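Local coordinates for protein enoyl-CoA hydratase/carnithine racemase (Magnetospirillum magneticum, PDB 4NEK) that probably isomerises enoyl-CoA double bonds between the delta(3) and delta(2) positions, as a hexameric member of the enoyl-CoA hydratase/isomerase (crotonase) family, at residues 37-42 with 85-90; 47-52 with 196-201; 4-9 with 15-20. All coordinates share one frame; numbering follows the deposited sequence.

Contact 1. Residues 37-42 with 85-90; sequences EAFAKG and RAVAGA
Phe39 lays one face of its ring over the CG2 methyl of Val87, and this overlap carries most of a buried helix-helix contact within the crotonase fold. Helix 29-44 supplies the aromatic ring; the last turn of helix 79-88 and the loop after it supply small and branched aliphatic residues, so the contact is made by apolar packing. The methyl sits 4.0 Å from the ring centroid and 14° off the ring normal, a clear CH-pi arrangement. It is shifted slightly toward the rim, and its nearest ring atom is Phe39 CZ, 3.9 Å from Val87 CG2. With CG1 of Val87 anti to the backbone N (chi1 179°), the other branch, CG2, lies beside that nitrogen and is the one that reaches the ring. The beta-branched valine thus offers one methyl to the phenylalanine, while its side chain also packs on Leu109 and His112. The opposite face of the Phe39 ring stacks on Phe51, which leaves the phenyl group clamped between a methyl and a second aromatic ring. Phenylalanine suits such a place because it is flat, apolar and wide enough to be gripped on both faces.

Nearer the backbones, the helices approach through alanine. The CA atoms of Phe39 and Ala86 are 6.5 Å apart, and Phe39 CB meets Ala86 CB at 4.2 Å, a spacing that the single methyl of Ala86 helps to permit. Beyond Ala86, Arg85 reaches a second subunit, bonding Thr220 there, so helix 79-88 joins this core to the subunit interface. Past the helix end the chain brings Ala90 to the ring as well: its CB lies near the ring plane, at the edge, 4.4 Å from Phe39 CD2.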
loop_
_atom_site.group_PDB
_atom_site.type_symbol
_atom_site.label_atom_id
_atom_site.label_comp_id
_atom_site.label_asym_id
_atom_site.label_seq_id
_atom_site.Cartn_x
_atom_site.Cartn_y
_atom_site.Cartn_z
ATOM N N GLU C 37 37.734 10.252 6.458
ATOM C CA GLU C 37 38.850 9.550 7.076
ATOM C C GLU C 37 38.364 8.250 7.670
ATOM O O GLU C 37 38.985 7.213 7.480
ATOM C CB GLU C 37 39.480 10.411 8.155
ATOM C CG GLU C 37 40.891 10.034 8.576
ATOM C CD GLU C 37 41.459 11.031 9.600
ATOM O OE1 GLU C 37 40.901 11.118 10.721
ATOM O OE2 GLU C 37 42.435 11.765 9.284
ATOM N N ALA C 38 37.260 8.312 8.405
ATOM C CA ALA C 38 36.695 7.095 8.993
ATOM C C ALA C 38 36.369 5.993 7.955
ATOM O O ALA C 38 36.589 4.826 8.222
ATOM C CB ALA C 38 35.469 7.439 9.792
ATOM N N PHE C 39 35.861 6.369 6.795
ATOM C CA PHE C 39 35.650 5.396 5.742
ATOM C C PHE C 39 36.923 4.835 5.195
ATOM O O PHE C 39 37.012 3.658 4.963
ATOM C CB PHE C 39 34.774 5.957 4.617
ATOM C CG PHE C 39 33.328 5.802 4.917
ATOM C CD1 PHE C 39 32.702 6.662 5.829
ATOM C CD2 PHE C 39 32.624 4.737 4.421
ATOM C CE1 PHE C 39 31.379 6.495 6.186
ATOM C CE2 PHE C 39 31.291 4.563 4.761
ATOM C CZ PHE C 39 30.673 5.436 5.654
ATOM N N ALA C 40 37.935 5.670 5.005
ATOM C CA ALA C 40 39.225 5.194 4.495
ATOM C C ALA C 40 39.851 4.217 5.492
ATOM O O ALA C 40 40.319 3.146 5.133
ATOM C CB ALA C 40 40.155 6.363 4.228
ATOM N N LYS C 41 39.792 4.544 6.762
ATOM C CA LYS C 41 40.322 3.634 7.749
ATOM C C LYS C 41 39.559 2.297 7.736
ATOM O O LYS C 41 40.160 1.222 7.658
ATOM C CB LYS C 41 40.297 4.309 9.115
ATOM C CG LYS C 41 40.308 3.298 10.245
ATOM C CD LYS C 41 39.973 3.804 11.658
ATOM C CE LYS C 41 39.138 2.813 12.507
ATOM N NZ LYS C 41 39.472 1.360 12.360
ATOM N N GLY C 42 38.228 2.367 7.782
ATOM C CA GLY C 42 37.422 1.175 7.840
ATOM C C GLY C 42 37.623 0.328 6.614
ATOM O O GLY C 42 37.686 -0.886 6.693
ATOM N N ARG C 85 32.165 10.543 -2.420
ATOM C CA ARG C 85 32.851 9.495 -3.204
ATOM C C ARG C 85 33.294 8.353 -2.327
ATOM O O ARG C 85 33.177 7.192 -2.719
ATOM C CB ARG C 85 34.006 10.061 -4.008
ATOM C CG ARG C 85 33.508 10.940 -5.130
ATOM C CD ARG C 85 34.630 11.624 -5.900
ATOM N NE ARG C 85 34.069 12.524 -6.911
ATOM C CZ ARG C 85 33.824 12.210 -8.174
ATOM N NH1 ARG C 85 34.164 11.021 -8.640
ATOM N NH2 ARG C 85 33.227 13.101 -8.986
ATOM N N ALA C 86 33.756 8.651 -1.118
ATOM C CA ALA C 86 34.153 7.593 -0.207
ATOM C C ALA C 86 33.017 6.626 0.085
ATOM O O ALA C 86 33.233 5.427 0.155
ATOM C CB ALA C 86 34.675 8.171 1.105
ATOM N N VAL C 87 31.809 7.139 0.290
ATOM C CA VAL C 87 30.676 6.270 0.585
ATOM C C VAL C 87 30.163 5.586 -0.665
ATOM O O VAL C 87 29.895 4.395 -0.654
ATOM C CB VAL C 87 29.530 7.038 1.231
ATOM C CG1 VAL C 87 28.372 6.100 1.494
ATOM C CG2 VAL C 87 30.003 7.647 2.536
ATOM N N ALA C 88 30.005 6.336 -1.735
ATOM C CA ALA C 88 29.554 5.768 -2.987
ATOM C C ALA C 88 30.464 4.646 -3.449
ATOM O O ALA C 88 29.983 3.671 -3.975
ATOM C CB ALA C 88 29.477 6.828 -4.053
ATOM N N GLY C 89 31.769 4.785 -3.242
ATOM C CA GLY C 89 32.729 3.762 -3.651
ATOM C C GLY C 89 33.083 2.722 -2.585
ATOM O O GLY C 89 33.907 1.835 -2.834
ATOM N N ALA C 90 32.478 2.786 -1.403
ATOM C CA ALA C 90 32.846 1.834 -0.353
ATOM C C ALA C 90 32.541 0.414 -0.748
ATOM O O ALA C 90 31.415 0.103 -1.141
ATOM C CB ALA C 90 32.137 2.161 0.943
#

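Contact 2. Residues 47-52 with 196-201; sequences DVNVFL and KPRSIL
The chain entering strand 50-54 passes the first turn of helix 198-208, with the CA atoms of Asn49 and Arg198 6.3 Å apart at the nearest point. Pro197 holds the N-cap position, and Pro197 O accepts a bond from Leu201 N at 3.0 Å; a proline fits well just ahead of a helix, where its nitrogen owes no bond to a preceding turn.

Arg198 carries the contact. Its side chain leaves the helix extended and then bends at chi3 (60°), which folds the guanidinium toward the residues before the strand. There Arg198 NH1 donates to Val48 O at 2.9 Å. The bond is noticeably bent, with 139° at the hydrogen, and although the oxygen lies near the guanidinium plane, the donor stands well above the plane of the carbonyl. The same Val48 O also receives Lys92 NZ, so two cationic groups share it. NH2 of Arg198 forms a salt bridge with Asp46, and the long, multiply donating arginine can thereby hold a backbone oxygen and a carboxylate together.

Asn49 comes across the arginine at about a right angle, its amide plane 74° from that of the guanidinium. Its OD1 lies 3.4 Å from Arg198 CD and 3.1 Å from NH1, while ND2 is turned to the carbonyl O of Ala194. Asparagine suits this place because one end of its amide can face the arginine while the other binds the close of helix 179-194.

The contact therefore ties the start of strand 50-54 to helix 198-208, beside helix 179-194, on which Val50 packs; helix 233-243 and a third subunit cover Pro197 and Ile200.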
loop_
_atom_site.group_PDB
_atom_site.type_symbol
_atom_site.label_atom_id
_atom_site.label_comp_id
_atom_site.label_asym_id
_atom_site.label_seq_id
_atom_site.Cartn_x
_atom_site.Cartn_y
_atom_site.Cartn_z
ATOM N N ASP C 47 39.848 -5.734 10.549
ATOM C CA ASP C 47 38.889 -6.088 11.607
ATOM C C ASP C 47 37.493 -5.562 11.358
ATOM O O ASP C 47 36.579 -5.826 12.131
ATOM C CB ASP C 47 39.345 -5.507 12.946
ATOM C CG ASP C 47 40.673 -6.081 13.408
ATOM O OD1 ASP C 47 40.818 -7.313 13.373
ATOM O OD2 ASP C 47 41.560 -5.299 13.788
ATOM N N VAL C 48 37.339 -4.779 10.307
ATOM C CA VAL C 48 36.053 -4.193 9.959
ATOM C C VAL C 48 35.387 -4.889 8.767
ATOM O O VAL C 48 35.977 -5.001 7.701
ATOM C CB VAL C 48 36.237 -2.751 9.589
ATOM C CG1 VAL C 48 34.937 -2.177 9.050
ATOM C CG2 VAL C 48 36.683 -1.990 10.806
ATOM N N ASN C 49 34.166 -5.350 8.980
ATOM C CA ASN C 49 33.385 -5.947 7.933
ATOM C C ASN C 49 32.263 -5.073 7.421
ATOM O O ASN C 49 31.879 -5.216 6.265
ATOM C CB ASN C 49 32.753 -7.224 8.440
ATOM C CG ASN C 49 33.769 -8.330 8.646
ATOM O OD1 ASN C 49 34.951 -8.183 8.356
ATOM N ND2 ASN C 49 33.293 -9.456 9.083
ATOM N N VAL C 50 31.760 -4.171 8.267
ATOM C CA VAL C 50 30.586 -3.398 7.947
ATOM C C VAL C 50 30.699 -2.040 8.613
ATOM O O VAL C 50 31.205 -1.960 9.718
ATOM C CB VAL C 50 29.349 -4.116 8.509
ATOM C CG1 VAL C 50 28.077 -3.328 8.269
ATOM C CG2 VAL C 50 29.214 -5.466 7.863
ATOM N N PHE C 51 30.134 -1.008 7.984
ATOM C CA PHE C 51 29.951 0.308 8.610
ATOM C C PHE C 51 28.544 0.518 9.099
ATOM O O PHE C 51 27.589 0.098 8.469
ATOM C CB PHE C 51 30.200 1.411 7.608
ATOM C CG PHE C 51 31.623 1.488 7.116
ATOM C CD1 PHE C 51 32.539 2.243 7.791
ATOM C CD2 PHE C 51 32.004 0.858 5.943
ATOM C CE1 PHE C 51 33.847 2.330 7.336
ATOM C CE2 PHE C 51 33.295 0.949 5.476
ATOM C CZ PHE C 51 34.230 1.662 6.179
ATOM N N LEU C 52 28.438 1.244 10.191
ATOM C CA LEU C 52 27.154 1.692 10.672
ATOM C C LEU C 52 27.198 3.200 10.947
ATOM O O LEU C 52 27.925 3.650 11.801
ATOM C CB LEU C 52 26.806 0.963 11.945
ATOM C CG LEU C 52 25.607 1.512 12.709
ATOM C CD1 LEU C 52 24.368 1.404 11.853
ATOM C CD2 LEU C 52 25.378 0.723 13.970
ATOM N N LYS C 196 28.319 -12.636 7.802
ATOM C CA LYS C 196 28.458 -13.284 6.514
ATOM C C LYS C 196 29.947 -13.360 6.162
ATOM O O LYS C 196 30.746 -12.621 6.729
ATOM C CB LYS C 196 27.799 -12.451 5.429
ATOM C CG LYS C 196 26.379 -12.106 5.685
ATOM C CD LYS C 196 25.566 -13.297 6.075
ATOM C CE LYS C 196 24.101 -12.989 5.806
ATOM N NZ LYS C 196 23.255 -13.854 6.622
ATOM N N PRO C 197 30.313 -14.212 5.194
ATOM C CA PRO C 197 31.694 -14.231 4.691
ATOM C C PRO C 197 32.064 -12.980 3.902
ATOM O O PRO C 197 31.546 -12.764 2.802
ATOM C CB PRO C 197 31.725 -15.481 3.777
ATOM C CG PRO C 197 30.306 -15.721 3.387
ATOM C CD PRO C 197 29.483 -15.241 4.543
ATOM N N ARG C 198 32.958 -12.171 4.462
ATOM C CA ARG C 198 33.243 -10.866 3.922
ATOM C C ARG C 198 33.595 -10.872 2.442
ATOM O O ARG C 198 33.146 -10.006 1.681
ATOM C CB ARG C 198 34.338 -10.145 4.713
ATOM C CG ARG C 198 34.553 -8.716 4.167
ATOM C CD ARG C 198 35.515 -7.852 4.981
ATOM N NE ARG C 198 36.838 -8.466 5.047
ATOM C CZ ARG C 198 37.764 -8.198 5.957
ATOM N NH1 ARG C 198 37.574 -7.303 6.902
ATOM N NH2 ARG C 198 38.898 -8.849 5.903
ATOM N N SER C 199 34.435 -11.788 2.025
ATOM C CA SER C 199 34.962 -11.684 0.660
ATOM C C SER C 199 33.846 -11.923 -0.332
ATOM O O SER C 199 33.814 -11.312 -1.370
ATOM C CB SER C 199 36.081 -12.681 0.455
ATOM O OG SER C 199 35.597 -13.938 0.845
ATOM N N ILE C 200 32.924 -12.808 -0.005
ATOM C CA ILE C 200 31.773 -13.029 -0.859
ATOM C C ILE C 200 30.792 -11.874 -0.825
ATOM O O ILE C 200 30.317 -11.404 -1.862
ATOM C CB ILE C 200 30.970 -14.266 -0.414
ATOM C CG1 ILE C 200 31.879 -15.510 -0.270
ATOM C CG2 ILE C 200 29.843 -14.537 -1.396
ATOM C CD1 ILE C 200 32.661 -15.876 -1.519
ATOM N N LEU C 201 30.513 -11.389 0.369
ATOM C CA LEU C 201 29.579 -10.306 0.530
ATOM C C LEU C 201 29.976 -9.097 -0.274
ATOM O O LEU C 201 29.146 -8.441 -0.918
ATOM C CB LEU C 201 29.492 -9.904 1.976
ATOM C CG LEU C 201 28.319 -8.998 2.329
ATOM C CD1 LEU C 201 26.985 -9.556 1.885
ATOM C CD2 LEU C 201 28.259 -8.789 3.835
#

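Contact 3. Residues 4-9 with 15-20; sequences LVLSHV and VVRMNR
The N-terminal beta hairpin of strands 5-10 and 13-18 is zipped together here, Leu6 facing Arg17 and His8 facing Val15 as its hydrogen-bonded pairs. The strands run antiparallel, 167° between their directions and 4.7 Å apart at closest approach. Leu6 N gives to Arg17 O at 2.9 Å, and Arg17 N returns a bond to Leu6 O at 2.8 Å, both nearly straight. His8 and Val15 exchange a second, more bent pair. Val5 with Met18, present as selenomethionine, and Ser7 with Val16 are the non-hydrogen-bonded pairs; there Ser7 CA comes within 3.1 Å of Val15 O in a CA-H...O contact. The Ser7 hydroxyl, anti to the backbone N (chi1 -172°), adds a weak bond to Val15 O. Where the pairing ends, Asn19 N binds Leu4 O at 2.8 Å.

The two faces differ. Val5, Ser7, Val16 and Met18 share one, on which helix 29-44 packs through Ala34 on Val5 and Leu35 on Val16, and the branched valines fit both strand backbone and apolar core. On the other, the side chains of His8 and Val15 point the same way, and Val15 CB lies over a face of the imidazole. Leu6 CD1 reaches Asn19 ND2 at 3.7 Å, an apolar cover on an amide that bonds Glu3 O. The long, bent chain of Arg17 carries its guanidinium off this face to Glu183 and Gly55 O.

Strand 5-10 is the outermost on this side of the sheet within the chain, and strand 13-18 lies between it and strand 50-54: the arrangement is the antiparallel hairpin that edges the otherwise parallel sheet of a crotonase-fold subunit.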
loop_
_atom_site.group_PDB
_atom_site.type_symbol
_atom_site.label_atom_id
_atom_site.label_comp_id
_atom_site.label_asym_id
_atom_site.label_seq_id
_atom_site.Cartn_x
_atom_site.Cartn_y
_atom_site.Cartn_z
ATOM N N LEU C 4 33.335 16.201 16.841
ATOM C CA LEU C 4 32.151 16.280 16.052
ATOM C C LEU C 4 31.830 15.004 15.275
ATOM O O LEU C 4 30.722 14.866 14.809
ATOM C CB LEU C 4 32.307 17.420 15.090
ATOM C CG LEU C 4 32.406 18.798 15.755
ATOM C CD1 LEU C 4 32.311 19.868 14.664
ATOM C CD2 LEU C 4 31.352 19.057 16.801
ATOM N N VAL C 5 32.785 14.080 15.167
ATOM C CA VAL C 5 32.546 12.786 14.571
ATOM C C VAL C 5 33.198 11.728 15.439
ATOM O O VAL C 5 34.370 11.825 15.694
ATOM C CB VAL C 5 33.181 12.708 13.171
ATOM C CG1 VAL C 5 33.167 11.283 12.633
ATOM C CG2 VAL C 5 32.477 13.640 12.219
ATOM N N LEU C 6 32.452 10.717 15.859
ATOM C CA LEU C 6 32.963 9.665 16.729
ATOM C C LEU C 6 33.002 8.403 15.939
ATOM O O LEU C 6 32.080 8.104 15.216
ATOM C CB LEU C 6 32.040 9.445 17.917
ATOM C CG LEU C 6 31.780 10.707 18.739
ATOM C CD1 LEU C 6 30.675 10.529 19.783
ATOM C CD2 LEU C 6 33.067 11.160 19.417
ATOM N N SER C 7 34.063 7.644 16.093
ATOM C CA SER C 7 34.192 6.423 15.378
ATOM C C SER C 7 34.827 5.376 16.260
ATOM O O SER C 7 35.745 5.667 16.975
ATOM C CB SER C 7 35.065 6.654 14.176
ATOM O OG SER C 7 35.042 5.503 13.373
ATOM N N HIS C 8 34.350 4.143 16.194
ATOM C CA HIS C 8 34.980 3.058 16.915
ATOM C C HIS C 8 34.501 1.737 16.345
ATOM O O HIS C 8 33.488 1.704 15.670
ATOM C CB HIS C 8 34.640 3.161 18.394
ATOM C CG HIS C 8 33.225 2.820 18.702
ATOM N ND1 HIS C 8 32.832 1.545 19.041
ATOM C CD2 HIS C 8 32.105 3.579 18.718
ATOM C CE1 HIS C 8 31.530 1.537 19.279
ATOM N NE2 HIS C 8 31.067 2.760 19.098
ATOM N N VAL C 9 35.224 0.657 16.620
ATOM C CA VAL C 9 34.909 -0.653 16.061
ATOM C C VAL C 9 34.433 -1.618 17.131
ATOM O O VAL C 9 35.044 -1.702 18.149
ATOM C CB VAL C 9 36.151 -1.260 15.419
ATOM C CG1 VAL C 9 35.819 -2.614 14.833
ATOM C CG2 VAL C 9 36.698 -0.337 14.343
ATOM N N VAL C 15 31.404 1.845 13.771
ATOM C CA VAL C 15 30.367 2.772 14.058
ATOM C C VAL C 15 30.907 4.157 13.841
ATOM O O VAL C 15 31.994 4.483 14.307
ATOM C CB VAL C 15 29.958 2.659 15.508
ATOM C CG1 VAL C 15 28.862 3.665 15.829
ATOM C CG2 VAL C 15 29.459 1.264 15.795
ATOM N N VAL C 16 30.179 4.950 13.081
ATOM C CA VAL C 16 30.593 6.296 12.703
ATOM C C VAL C 16 29.419 7.207 13.025
ATOM O O VAL C 16 28.376 7.066 12.428
ATOM C CB VAL C 16 30.880 6.352 11.201
ATOM C CG1 VAL C 16 31.257 7.750 10.794
ATOM C CG2 VAL C 16 32.001 5.384 10.827
ATOM N N ARG C 17 29.579 8.065 14.009
ATOM C CA ARG C 17 28.476 8.824 14.528
ATOM C C ARG C 17 28.722 10.326 14.368
ATOM O O ARG C 17 29.771 10.822 14.740
ATOM C CB ARG C 17 28.267 8.531 16.003
ATOM C CG ARG C 17 27.059 9.291 16.515
ATOM C CD ARG C 17 26.919 9.222 18.016
ATOM N NE ARG C 17 26.670 7.892 18.539
ATOM C CZ ARG C 17 25.469 7.296 18.590
ATOM N NH1 ARG C 17 24.356 7.898 18.167
ATOM N NH2 ARG C 17 25.374 6.076 19.053
HETATM N N MSE C 18 27.759 11.042 13.792
HETATM C CA MSE C 18 27.844 12.484 13.690
HETATM C C MSE C 18 27.402 13.029 15.004
HETATM O O MSE C 18 26.399 12.598 15.563
HETATM C CB MSE C 18 26.986 13.002 12.573
HETATM C CG MSE C 18 27.533 12.475 11.242
HETATM SE SE MSE C 18 26.289 12.942 9.753
HETATM C CE MSE C 18 24.915 11.517 10.031
ATOM N N ASN C 19 28.157 14.003 15.492
ATOM C CA ASN C 19 28.020 14.463 16.853
ATOM C C ASN C 19 28.145 15.979 17.006
ATOM O O ASN C 19 29.042 16.475 17.639
ATOM C CB ASN C 19 29.070 13.777 17.693
ATOM C CG ASN C 19 28.872 14.023 19.184
ATOM O OD1 ASN C 19 27.757 14.039 19.679
ATOM N ND2 ASN C 19 29.954 14.203 19.889
ATOM N N ARG C 20 27.203 16.693 16.412
ATOM C CA ARG C 20 27.041 18.108 16.577
ATOM C C ARG C 20 25.569 18.340 16.902
ATOM O O ARG C 20 24.847 19.001 16.171
ATOM C CB ARG C 20 27.467 18.800 15.286
ATOM C CG ARG C 20 27.587 20.299 15.391
ATOM C CD ARG C 20 27.982 20.885 14.046
ATOM N NE ARG C 20 28.177 22.330 14.132
ATOM C CZ ARG C 20 27.882 23.218 13.174
ATOM N NH1 ARG C 20 27.343 22.863 12.018
ATOM N NH2 ARG C 20 28.085 24.489 13.393
#

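How the contacts relate
Along the chain contact 3 comes first and closes before the others open, while contacts 1 and 2 alternate their segments. Contact 3 forms the hairpin edge of the main sheet; strand 50-54 of contact 2 lies next to strand 13-18 in that sheet, and Leu52 O probably accepts Val16 N. Helix 29-44 of contact 1, which follows the hairpin and leads to strand 50-54, packs on this sheet: Ala38 touches Ser7 and Val16, and Gly42 touches Phe51. Centres of contacts 1 and 2, and of 1 and 3, are about 14 Å apart, those of 2 and 3 about 19 Å. Together they place helix 29-44 between sheet and helix 79-88, and tie strand 50-54 to helix 198-208.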